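Local coordinates for protein putative surface-anchored fimbrial subunit (Corynebacterium diphtheriae, PDB 3HR6) that forms the shaft of a surface pilus as its major pilin, built of tandem Ig-like modules and probably serving in adhesion, at residues V101-R113 and E288-S300. Residues are numbered along the deposited sequence; the frame is centred on the assembly and turned at random.
Sequences VVQELNGAEAVVR and ESGDAALRGMPSS
Arg-295 lies against the loop of residues 105-110, and its backbone N donates to Leu-105 O at 3.0 Å in a nearly straight bond (175° at the hydrogen). A water donates to that same oxygen and to Arg-295 O, so two donors grip Leu-105 O. With CG anti to the backbone N (chi1 175°), the side chain runs on along the loop's backbone oxygens. CB and CG each lie 3.3 Å from Gly-107 O; the chain then bends at chi2, carrying CD past Ala-108 O, NE to 3.2 Å and CZ to 4.0 Å from that oxygen, which stands oblique to the guanidinium. The side chain also rests on Trp-274 of strand 268-276. A second water, weakly bonded to NE, ties Ala-110 N to Gly-296 O.

At one flank, Asn-106 ND2 donates to Asp-291 O at 2.8 Å, while its OD1 is held by Ser-38; bonds at both ends should fix the amide's rotation. Asp-291 belongs to a type I turn, Gly-290 to Ala-293, and a third water donates to both the backbone Asp-291 O and Asn-106 O. Apolar contacts are few: Leu-294 CD2 meets Leu-105 CB at 3.8 Å, and Ala-110 CB faces Met-297 CB at 4.0 Å.

Since strand 97-103 belongs to the sheet of the N-terminal pilin domain and strand 297-298 pairs with strand 268-276 of a different sheet, this water-bridged, loop-to-loop contact is consistent with a junction between tandem Ig-like modules of a shaft pilin.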
loop_
_atom_site.group_PDB
_atom_site.type_symbol
_atom_site.label_atom_id
_atom_site.label_comp_id
_atom_site.label_asym_id
_atom_site.label_seq_id
_atom_site.Cartn_x
_atom_site.Cartn_y
_atom_site.Cartn_z
ATOM N N VAL A 101 6.698 -15.665 26.613
ATOM C CA VAL A 101 5.920 -14.587 26.035
ATOM C C VAL A 101 6.375 -14.395 24.593
ATOM O O VAL A 101 7.560 -14.150 24.338
ATOM C CB VAL A 101 6.099 -13.255 26.838
ATOM C CG1 VAL A 101 5.493 -12.068 26.091
ATOM C CG2 VAL A 101 5.507 -13.391 28.246
ATOM N N VAL A 102 5.441 -14.493 23.664
ATOM C CA VAL A 102 5.760 -14.383 22.237
ATOM C C VAL A 102 5.016 -13.198 21.647
ATOM O O VAL A 102 3.802 -13.218 21.540
ATOM C CB VAL A 102 5.405 -15.669 21.450
ATOM C CG1 VAL A 102 5.693 -15.492 19.945
ATOM C CG2 VAL A 102 6.188 -16.855 21.990
ATOM N N GLN A 103 5.723 -12.155 21.245
ATOM C CA GLN A 103 5.068 -11.112 20.456
ATOM C C GLN A 103 4.733 -11.654 19.070
ATOM O O GLN A 103 5.543 -12.338 18.452
ATOM C CB GLN A 103 5.907 -9.853 20.281
ATOM C CG GLN A 103 5.053 -8.725 19.713
ATOM C CD GLN A 103 5.717 -7.357 19.708
ATOM O OE1 GLN A 103 6.872 -7.182 20.137
ATOM N NE2 GLN A 103 4.972 -6.356 19.226
ATOM N N GLU A 104 3.551 -11.300 18.591
ATOM C CA GLU A 104 3.020 -11.827 17.341
ATOM C C GLU A 104 3.051 -10.749 16.268
ATOM O O GLU A 104 3.232 -9.572 16.537
ATOM C CB GLU A 104 1.598 -12.261 17.555
ATOM C CG GLU A 104 1.423 -13.335 18.640
ATOM C CD GLU A 104 1.833 -14.735 18.212
ATOM O OE1 GLU A 104 2.577 -14.905 17.231
ATOM O OE2 GLU A 104 1.406 -15.684 18.895
ATOM N N LEU A 105 2.802 -11.187 15.047
ATOM C CA LEU A 105 2.845 -10.342 13.870
ATOM C C LEU A 105 1.484 -9.750 13.500
ATOM O O LEU A 105 1.353 -9.098 12.456
ATOM C CB LEU A 105 3.424 -11.166 12.711
ATOM C CG LEU A 105 4.916 -11.481 12.796
ATOM C CD1 LEU A 105 5.266 -12.472 11.657
ATOM C CD2 LEU A 105 5.777 -10.227 12.725
ATOM N N ASN A 106 0.466 -9.982 14.345
ATOM C CA ASN A 106 -0.912 -9.523 14.145
ATOM C C ASN A 106 -1.352 -8.354 15.095
ATOM O O ASN A 106 -2.546 -8.206 15.459
ATOM C CB ASN A 106 -1.871 -10.706 14.271
ATOM C CG ASN A 106 -2.003 -11.205 15.691
ATOM O OD1 ASN A 106 -1.110 -10.983 16.502
ATOM N ND2 ASN A 106 -3.141 -11.840 16.022
ATOM N N GLY A 107 -0.390 -7.522 15.498
ATOM C CA GLY A 107 -0.705 -6.297 16.252
ATOM C C GLY A 107 -1.471 -5.306 15.409
ATOM O O GLY A 107 -1.589 -5.505 14.196
ATOM N N ALA A 108 -1.953 -4.243 16.045
ATOM C CA ALA A 108 -2.732 -3.188 15.371
ATOM C C ALA A 108 -1.894 -2.524 14.295
ATOM O O ALA A 108 -2.382 -2.167 13.202
ATOM C CB ALA A 108 -3.240 -2.160 16.383
ATOM N N GLU A 109 -0.603 -2.364 14.606
ATOM C CA GLU A 109 0.383 -1.811 13.695
ATOM C C GLU A 109 1.492 -2.836 13.513
ATOM O O GLU A 109 1.836 -3.592 14.439
ATOM C CB GLU A 109 1.015 -0.539 14.253
ATOM C CG GLU A 109 0.111 0.600 14.570
ATOM C CD GLU A 109 0.911 1.729 15.204
ATOM O OE1 GLU A 109 1.398 1.555 16.360
ATOM O OE2 GLU A 109 1.091 2.764 14.514
ATOM N N ALA A 110 2.072 -2.862 12.329
ATOM C CA ALA A 110 3.227 -3.679 12.059
ATOM C C ALA A 110 4.493 -3.086 12.691
ATOM O O ALA A 110 4.752 -1.885 12.600
ATOM C CB ALA A 110 3.403 -3.816 10.572
ATOM N N VAL A 111 5.218 -3.945 13.392
ATOM C CA VAL A 111 6.520 -3.599 13.993
ATOM C C VAL A 111 7.560 -4.717 13.790
ATOM O O VAL A 111 7.208 -5.861 13.507
ATOM C CB VAL A 111 6.353 -3.342 15.515
ATOM C CG1 VAL A 111 5.413 -2.151 15.838
ATOM C CG2 VAL A 111 5.847 -4.631 16.244
ATOM N N VAL A 112 8.832 -4.417 14.089
ATOM C CA VAL A 112 9.858 -5.424 14.208
ATOM C C VAL A 112 9.715 -5.928 15.644
ATOM O O VAL A 112 10.049 -5.239 16.610
ATOM C CB VAL A 112 11.274 -4.877 13.931
ATOM C CG1 VAL A 112 12.324 -5.999 13.999
ATOM C CG2 VAL A 112 11.299 -4.188 12.532
ATOM N N ARG A 113 9.145 -7.109 15.757
ATOM C CA ARG A 113 8.660 -7.632 17.033
ATOM C C ARG A 113 9.756 -8.089 17.928
ATOM O O ARG A 113 10.851 -8.418 17.482
ATOM C CB ARG A 113 7.669 -8.771 16.795
ATOM C CG ARG A 113 8.249 -9.943 16.064
ATOM C CD ARG A 113 7.309 -11.128 16.136
ATOM N NE ARG A 113 7.695 -12.181 15.206
ATOM C CZ ARG A 113 7.074 -13.350 15.102
ATOM N NH1 ARG A 113 6.051 -13.640 15.896
ATOM N NH2 ARG A 113 7.493 -14.238 14.199
ATOM N N GLU A 288 -5.919 -8.008 3.492
ATOM C CA GLU A 288 -6.741 -9.009 4.180
ATOM C C GLU A 288 -7.024 -8.538 5.627
ATOM O O GLU A 288 -6.355 -7.629 6.148
ATOM C CB GLU A 288 -5.973 -10.325 4.167
ATOM C CG GLU A 288 -6.678 -11.597 4.624
ATOM C CD GLU A 288 -5.777 -12.460 5.509
ATOM O OE1 GLU A 288 -4.532 -12.256 5.518
ATOM O OE2 GLU A 288 -6.296 -13.330 6.220
ATOM N N SER A 289 -7.939 -9.226 6.304
ATOM C CA SER A 289 -8.801 -8.638 7.342
ATOM C C SER A 289 -8.661 -9.161 8.786
ATOM O O SER A 289 -8.171 -8.438 9.655
ATOM C CB SER A 289 -10.238 -8.872 6.893
ATOM O OG SER A 289 -10.325 -10.203 6.425
ATOM N N GLY A 290 -9.110 -10.395 9.032
ATOM C CA GLY A 290 -9.297 -10.949 10.389
ATOM C C GLY A 290 -8.198 -10.812 11.447
ATOM O O GLY A 290 -7.101 -10.293 11.201
ATOM N N ASP A 291 -8.503 -11.298 12.649
ATOM C CA ASP A 291 -7.599 -11.158 13.795
ATOM C C ASP A 291 -6.222 -11.835 13.614
ATOM O O ASP A 291 -5.230 -11.383 14.190
ATOM C CB ASP A 291 -8.269 -11.675 15.085
ATOM C CG ASP A 291 -9.096 -10.598 15.807
ATOM O OD1 ASP A 291 -9.224 -9.459 15.297
ATOM O OD2 ASP A 291 -9.618 -10.895 16.900
ATOM N N ALA A 292 -6.159 -12.906 12.821
ATOM C CA ALA A 292 -4.909 -13.656 12.638
ATOM C C ALA A 292 -4.070 -13.103 11.481
ATOM O O ALA A 292 -2.963 -13.583 11.221
ATOM C CB ALA A 292 -5.211 -15.138 12.410
ATOM N N ALA A 293 -4.583 -12.087 10.792
ATOM C CA ALA A 293 -3.946 -11.625 9.611
ATOM C C ALA A 293 -2.580 -11.045 10.017
ATOM O O ALA A 293 -2.490 -10.321 11.017
ATOM C CB ALA A 293 -4.840 -10.575 8.882
ATOM N N LEU A 294 -1.523 -11.434 9.301
ATOM C CA LEU A 294 -0.237 -10.747 9.373
ATOM C C LEU A 294 -0.456 -9.281 8.982
ATOM O O LEU A 294 -0.903 -8.988 7.860
ATOM C CB LEU A 294 0.784 -11.376 8.415
ATOM C CG LEU A 294 1.101 -12.860 8.564
ATOM C CD1 LEU A 294 1.923 -13.338 7.386
ATOM C CD2 LEU A 294 1.842 -13.100 9.841
ATOM N N ARG A 295 -0.133 -8.375 9.900
ATOM C CA ARG A 295 -0.437 -6.951 9.710
ATOM C C ARG A 295 0.772 -6.283 9.068
ATOM O O ARG A 295 1.851 -6.285 9.632
ATOM C CB ARG A 295 -0.832 -6.326 11.054
ATOM C CG ARG A 295 -1.082 -4.800 11.059
ATOM C CD ARG A 295 -2.212 -4.405 10.153
ATOM N NE ARG A 295 -2.391 -2.949 10.052
ATOM C CZ ARG A 295 -3.364 -2.359 9.344
ATOM N NH1 ARG A 295 -4.272 -3.096 8.700
ATOM N NH2 ARG A 295 -3.456 -1.025 9.300
ATOM N N GLY A 296 0.598 -5.773 7.851
ATOM C CA GLY A 296 1.627 -4.946 7.235
ATOM C C GLY A 296 1.535 -3.498 7.688
ATOM O O GLY A 296 0.546 -3.062 8.310
ATOM N N MET A 297 2.573 -2.728 7.379
ATOM C CA MET A 297 2.521 -1.295 7.576
ATOM C C MET A 297 2.130 -0.664 6.232
ATOM O O MET A 297 2.899 -0.781 5.264
ATOM C CB MET A 297 3.876 -0.772 8.016
ATOM C CG MET A 297 4.107 0.702 8.033
ATOM S SD MET A 297 2.907 1.600 9.015
ATOM C CE MET A 297 3.280 0.961 10.569
ATOM N N PRO A 298 0.966 -0.028 6.155
ATOM C CA PRO A 298 0.566 0.579 4.882
ATOM C C PRO A 298 1.359 1.814 4.531
ATOM O O PRO A 298 1.755 2.604 5.405
ATOM C CB PRO A 298 -0.913 0.965 5.093
ATOM C CG PRO A 298 -1.087 1.017 6.488
ATOM C CD PRO A 298 -0.062 0.193 7.181
ATOM N N SER A 299 1.587 1.940 3.217
ATOM C CA SER A 299 2.196 3.121 2.637
ATOM C C SER A 299 1.256 4.332 2.701
ATOM O O SER A 299 0.036 4.207 2.930
ATOM C CB SER A 299 2.543 2.885 1.173
ATOM O OG SER A 299 1.415 2.916 0.300
ATOM N N SER A 300 1.802 5.513 2.397
ATOM C CA SER A 300 0.960 6.657 2.026
ATOM C C SER A 300 0.090 6.326 0.811
ATOM O O SER A 300 0.410 5.435 0.005
ATOM C CB SER A 300 1.796 7.880 1.723
ATOM O OG SER A 300 2.642 7.654 0.598
HETATM O O HOH W 1 3.422 -7.808 11.276
HETATM O O HOH W 2 -5.402 -8.888 15.473
HETATM O O HOH W 3 0.492 -1.335 10.570
#